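Long-range contact in protein induced by osmotic stress (Scheffersomyces stipitis, PDB 5YWN), which probably reduces ketones, haloketones among them, to alcohols with NADPH as a member of the dihydroflavonol-4-reductase subfamily: residues 217-229 / 280-292. The protein carries 1 engineered substitution. Sequence-based numbering, arbitrary orientation.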
loop_
_atom_site.group_PDB
_atom_site.type_symbol
_atom_site.label_atom_id
_atom_site.label_comp_id
_atom_site.label_asym_id
_atom_site.label_seq_id
_atom_site.Cartn_x
_atom_site.Cartn_y
_atom_site.Cartn_z
ATOM N N ASN A 217 -12.840 0.471 9.930
ATOM C CA ASN A 217 -13.947 1.391 9.937
ATOM C C ASN A 217 -15.368 0.803 9.884
ATOM O O ASN A 217 -16.285 1.366 10.398
ATOM C CB ASN A 217 -13.702 2.509 8.955
ATOM C CG ASN A 217 -12.383 3.190 9.203
ATOM O OD1 ASN A 217 -12.011 3.418 10.305
ATOM N ND2 ASN A 217 -11.705 3.517 8.176
ATOM N N SER A 218 -15.482 -0.383 9.346
ATOM C CA SER A 218 -16.697 -1.118 9.294
ATOM C C SER A 218 -17.258 -1.486 10.687
ATOM O O SER A 218 -18.396 -1.756 10.808
ATOM C CB SER A 218 -16.513 -2.367 8.458
ATOM O OG SER A 218 -15.651 -3.257 9.076
ATOM N N VAL A 219 -16.432 -1.446 11.705
ATOM C CA VAL A 219 -16.872 -1.801 13.021
ATOM C C VAL A 219 -17.995 -0.891 13.474
ATOM O O VAL A 219 -18.779 -1.271 14.218
ATOM C CB VAL A 219 -15.773 -1.826 14.091
ATOM C CG1 VAL A 219 -14.587 -2.576 13.642
ATOM C CG2 VAL A 219 -15.387 -0.449 14.534
ATOM N N LEU A 220 -17.993 0.320 12.987
ATOM C CA LEU A 220 -18.983 1.317 13.260
ATOM C C LEU A 220 -20.360 0.919 12.732
ATOM O O LEU A 220 -21.329 1.382 13.186
ATOM C CB LEU A 220 -18.547 2.662 12.716
ATOM C CG LEU A 220 -17.255 3.233 13.275
ATOM C CD1 LEU A 220 -17.039 4.674 12.880
ATOM C CD2 LEU A 220 -17.240 3.105 14.767
ATOM N N LYS A 221 -20.396 0.034 11.769
ATOM C CA LYS A 221 -21.627 -0.469 11.243
ATOM C C LYS A 221 -22.207 -1.694 11.941
ATOM O O LYS A 221 -23.281 -2.130 11.621
ATOM C CB LYS A 221 -21.455 -0.724 9.798
ATOM C CG LYS A 221 -21.138 0.517 9.025
ATOM C CD LYS A 221 -20.054 0.243 8.031
ATOM C CE LYS A 221 -20.305 0.917 6.722
ATOM N NZ LYS A 221 -19.221 1.739 6.174
ATOM N N LEU A 222 -21.485 -2.229 12.896
ATOM C CA LEU A 222 -21.990 -3.298 13.675
ATOM C C LEU A 222 -23.094 -2.808 14.607
ATOM O O LEU A 222 -23.208 -1.669 14.886
ATOM C CB LEU A 222 -20.908 -3.966 14.473
ATOM C CG LEU A 222 -19.770 -4.615 13.727
ATOM C CD1 LEU A 222 -18.698 -4.983 14.702
ATOM C CD2 LEU A 222 -20.225 -5.832 12.966
ATOM N N ASN A 223 -23.903 -3.707 15.057
ATOM C CA ASN A 223 -24.891 -3.398 16.053
ATOM C C ASN A 223 -24.769 -4.393 17.168
ATOM O O ASN A 223 -24.128 -5.388 17.022
ATOM C CB ASN A 223 -26.315 -3.344 15.473
ATOM C CG ASN A 223 -26.836 -4.701 15.082
ATOM O OD1 ASN A 223 -26.749 -5.656 15.829
ATOM N ND2 ASN A 223 -27.393 -4.783 13.886
ATOM N N LYS A 224 -25.443 -4.120 18.261
ATOM C CA LYS A 224 -25.156 -4.751 19.534
ATOM C C LYS A 224 -25.278 -6.243 19.501
ATOM O O LYS A 224 -24.640 -6.884 20.224
ATOM C CB LYS A 224 -25.979 -4.181 20.666
ATOM C CG LYS A 224 -27.456 -4.370 20.559
ATOM C CD LYS A 224 -28.150 -4.294 21.916
ATOM C CE LYS A 224 -29.596 -3.879 21.745
ATOM N NZ LYS A 224 -30.123 -2.944 22.755
ATOM N N ASP A 225 -26.118 -6.769 18.652
ATOM C CA ASP A 225 -26.330 -8.198 18.565
ATOM C C ASP A 225 -25.508 -8.955 17.524
ATOM O O ASP A 225 -25.536 -10.129 17.477
ATOM C CB ASP A 225 -27.793 -8.449 18.346
ATOM C CG ASP A 225 -28.612 -8.046 19.516
ATOM O OD1 ASP A 225 -28.222 -8.295 20.662
ATOM O OD2 ASP A 225 -29.617 -7.434 19.297
ATOM N N ASP A 226 -24.748 -8.235 16.739
ATOM C CA ASP A 226 -23.897 -8.791 15.751
ATOM C C ASP A 226 -22.785 -9.612 16.357
ATOM O O ASP A 226 -22.446 -9.469 17.484
ATOM C CB ASP A 226 -23.259 -7.666 14.992
ATOM C CG ASP A 226 -24.033 -7.248 13.792
ATOM O OD1 ASP A 226 -24.544 -8.104 13.104
ATOM O OD2 ASP A 226 -24.098 -6.066 13.511
ATOM N N ASP A 227 -22.233 -10.499 15.566
ATOM C CA ASP A 227 -21.073 -11.261 15.965
ATOM C C ASP A 227 -19.802 -10.397 15.971
ATOM O O ASP A 227 -19.718 -9.407 15.316
ATOM C CB ASP A 227 -20.879 -12.444 15.053
ATOM C CG ASP A 227 -21.962 -13.534 15.220
ATOM O OD1 ASP A 227 -22.490 -13.748 16.317
ATOM O OD2 ASP A 227 -22.268 -14.224 14.251
ATOM N N VAL A 228 -18.829 -10.819 16.728
ATOM C CA VAL A 228 -17.531 -10.245 16.652
ATOM C C VAL A 228 -17.005 -10.490 15.243
ATOM O O VAL A 228 -17.098 -11.562 14.749
ATOM C CB VAL A 228 -16.585 -10.921 17.649
ATOM C CG1 VAL A 228 -15.161 -10.449 17.467
ATOM C CG2 VAL A 228 -17.053 -10.739 19.080
ATOM N N PRO A 229 -16.403 -9.512 14.612
ATOM C CA PRO A 229 -15.865 -9.735 13.275
ATOM C C PRO A 229 -14.808 -10.790 13.286
ATOM O O PRO A 229 -14.147 -10.896 14.226
ATOM C CB PRO A 229 -15.241 -8.418 12.924
ATOM C CG PRO A 229 -16.000 -7.452 13.702
ATOM C CD PRO A 229 -16.297 -8.113 14.996
ATOM N N PRO A 280 -16.476 5.212 24.061
ATOM C CA PRO A 280 -17.408 4.613 24.993
ATOM C C PRO A 280 -18.866 5.016 24.789
ATOM O O PRO A 280 -19.697 4.334 25.243
ATOM C CB PRO A 280 -16.864 5.002 26.351
ATOM C CG PRO A 280 -16.091 6.203 26.126
ATOM C CD PRO A 280 -15.586 6.156 24.735
ATOM N N GLN A 281 -19.116 6.081 24.066
ATOM C CA GLN A 281 -20.418 6.407 23.593
ATOM C C GLN A 281 -20.950 5.406 22.608
ATOM O O GLN A 281 -22.078 5.352 22.416
ATOM C CB GLN A 281 -20.520 7.822 23.050
ATOM C CG GLN A 281 -19.927 8.076 21.688
ATOM C CD GLN A 281 -18.437 8.212 21.728
ATOM O OE1 GLN A 281 -17.817 7.728 22.598
ATOM N NE2 GLN A 281 -17.886 8.847 20.758
ATOM N N LEU A 282 -20.094 4.635 21.983
ATOM C CA LEU A 282 -20.512 3.602 21.044
ATOM C C LEU A 282 -20.723 2.216 21.656
ATOM O O LEU A 282 -21.125 1.285 20.994
ATOM C CB LEU A 282 -19.537 3.503 19.896
ATOM C CG LEU A 282 -19.137 4.730 19.118
ATOM C CD1 LEU A 282 -18.085 4.420 18.093
ATOM C CD2 LEU A 282 -20.315 5.431 18.510
ATOM N N ALA A 283 -20.442 2.111 22.937
ATOM C CA ALA A 283 -20.408 0.844 23.607
ATOM C C ALA A 283 -21.729 0.145 23.546
ATOM O O ALA A 283 -21.786 -1.021 23.317
ATOM C CB ALA A 283 -20.024 1.033 25.037
ATOM N N ASP A 284 -22.781 0.897 23.750
ATOM C CA ASP A 284 -24.117 0.364 23.726
ATOM C C ASP A 284 -24.637 0.022 22.348
ATOM O O ASP A 284 -25.631 -0.592 22.225
ATOM C CB ASP A 284 -25.124 1.189 24.533
ATOM C CG ASP A 284 -25.249 2.604 24.079
ATOM O OD1 ASP A 284 -24.750 2.965 23.040
ATOM O OD2 ASP A 284 -25.861 3.382 24.796
ATOM N N LYS A 285 -23.943 0.471 21.347
ATOM C CA LYS A 285 -24.288 0.227 19.988
ATOM C C LYS A 285 -23.425 -0.816 19.291
ATOM O O LYS A 285 -23.518 -0.950 18.119
ATOM C CB LYS A 285 -24.248 1.525 19.204
ATOM C CG LYS A 285 -25.211 2.569 19.705
ATOM C CD LYS A 285 -24.644 3.947 19.501
ATOM C CE LYS A 285 -24.743 4.761 20.765
ATOM N NZ LYS A 285 -24.289 6.117 20.481
ATOM N N LEU A 286 -22.603 -1.534 20.031
ATOM C CA LEU A 286 -21.685 -2.464 19.488
ATOM C C LEU A 286 -21.663 -3.755 20.255
ATOM O O LEU A 286 -21.986 -3.800 21.397
ATOM C CB LEU A 286 -20.284 -1.902 19.482
ATOM C CG LEU A 286 -19.893 -0.638 18.743
ATOM C CD1 LEU A 286 -18.463 -0.286 18.984
ATOM C CD2 LEU A 286 -20.167 -0.734 17.290
ATOM N N PRO A 287 -21.218 -4.824 19.629
ATOM C CA PRO A 287 -21.056 -6.081 20.367
ATOM C C PRO A 287 -19.896 -6.046 21.347
ATOM O O PRO A 287 -19.044 -5.243 21.212
ATOM C CB PRO A 287 -20.810 -7.109 19.284
ATOM C CG PRO A 287 -20.676 -6.367 18.030
ATOM C CD PRO A 287 -20.693 -4.926 18.277
ATOM N N VAL A 288 -19.944 -6.917 22.330
ATOM C CA VAL A 288 -18.932 -7.039 23.355
ATOM C C VAL A 288 -17.942 -8.173 23.133
ATOM O O VAL A 288 -16.812 -8.039 23.333
ATOM C CB VAL A 288 -19.567 -7.178 24.763
ATOM C CG1 VAL A 288 -18.520 -7.051 25.830
ATOM C CG2 VAL A 288 -20.633 -6.140 24.994
ATOM N N GLY A 289 -18.444 -9.307 22.718
ATOM C CA GLY A 289 -17.663 -10.501 22.597
ATOM C C GLY A 289 -17.052 -10.921 23.900
ATOM O O GLY A 289 -17.695 -10.924 24.881
ATOM N N LYS A 290 -15.777 -11.256 23.852
ATOM C CA LYS A 290 -15.056 -11.739 24.980
ATOM C C LYS A 290 -13.809 -10.942 25.122
ATOM O O LYS A 290 -12.811 -11.292 24.607
ATOM C CB LYS A 290 -14.773 -13.233 24.866
ATOM C CG LYS A 290 -16.027 -14.066 24.777
ATOM C CD LYS A 290 -15.778 -15.505 25.154
ATOM C CE LYS A 290 -15.240 -16.314 23.990
ATOM N NZ LYS A 290 -15.658 -15.862 22.624
ATOM N N PRO A 291 -13.864 -9.850 25.848
ATOM C CA PRO A 291 -12.754 -8.916 25.847
ATOM C C PRO A 291 -11.454 -9.500 26.311
ATOM O O PRO A 291 -11.433 -10.206 27.236
ATOM C CB PRO A 291 -13.208 -7.828 26.786
ATOM C CG PRO A 291 -14.657 -7.944 26.865
ATOM C CD PRO A 291 -15.073 -9.272 26.420
ATOM N N HIS A 292 -10.402 -9.237 25.565
ATOM C CA HIS A 292 -9.050 -9.698 25.825
ATOM C C HIS A 292 -8.869 -11.199 25.828
ATOM O O HIS A 292 -8.014 -11.690 26.444
ATOM C CB HIS A 292 -8.470 -9.010 27.056
ATOM C CG HIS A 292 -8.666 -7.537 27.021
ATOM N ND1 HIS A 292 -8.124 -6.749 26.045
ATOM C CD2 HIS A 292 -9.434 -6.725 27.767
ATOM C CE1 HIS A 292 -8.511 -5.510 26.219
ATOM N NE2 HIS A 292 -9.284 -5.466 27.277
#
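A type I beta turn from N223 to D226, in the loop that leaves helix 211-217, folds over P287 of the loop after helix 268-278. Backbone carbonyls of the turn meet the proline ring: P287 CB lies 3.4 Å from D226 O, and P287 CD lies 3.7 Å from N223 O. L222 crosses the same ring at about a right angle, its CB 3.9 Å from P287 CD. With an alanine at P287, CG and CD are gone, and a gap would probably open against L222 and the N223 carbonyl. The turn is tied within its own segment: N223 OD1 accepts from D225 N in the carbonyl plane, an Asx turn, while N223 N donates to D226 OD2 on the anti side (2.8 Å). No hydrogen bond joins 217-229 to 280-292; a CA-H...O contact runs from N223 CA to K285 O (3.5 Å, 147° at the hydrogen). Both loops lie on the outside of a Rossmann-type reductase, away from the NADP site, with V219 and V228 resting on helix 268-278. Next to P287 in sequence, L286 has CG anti to the carbonyl carbon (chi1 -60°), which helps bring CD2 to 3.4 Å from V219 O. L220 and L282 touch through their methyls, CD2 to CD1 at 3.7 Å, and L220 also packs on V329 and L330 of helix 318-332. Beyond P287, V228 CG2 sits 3.6 Å from G289 CA, where a beta carbon would clash with that methyl and the positive phi (59°) also suits glycine.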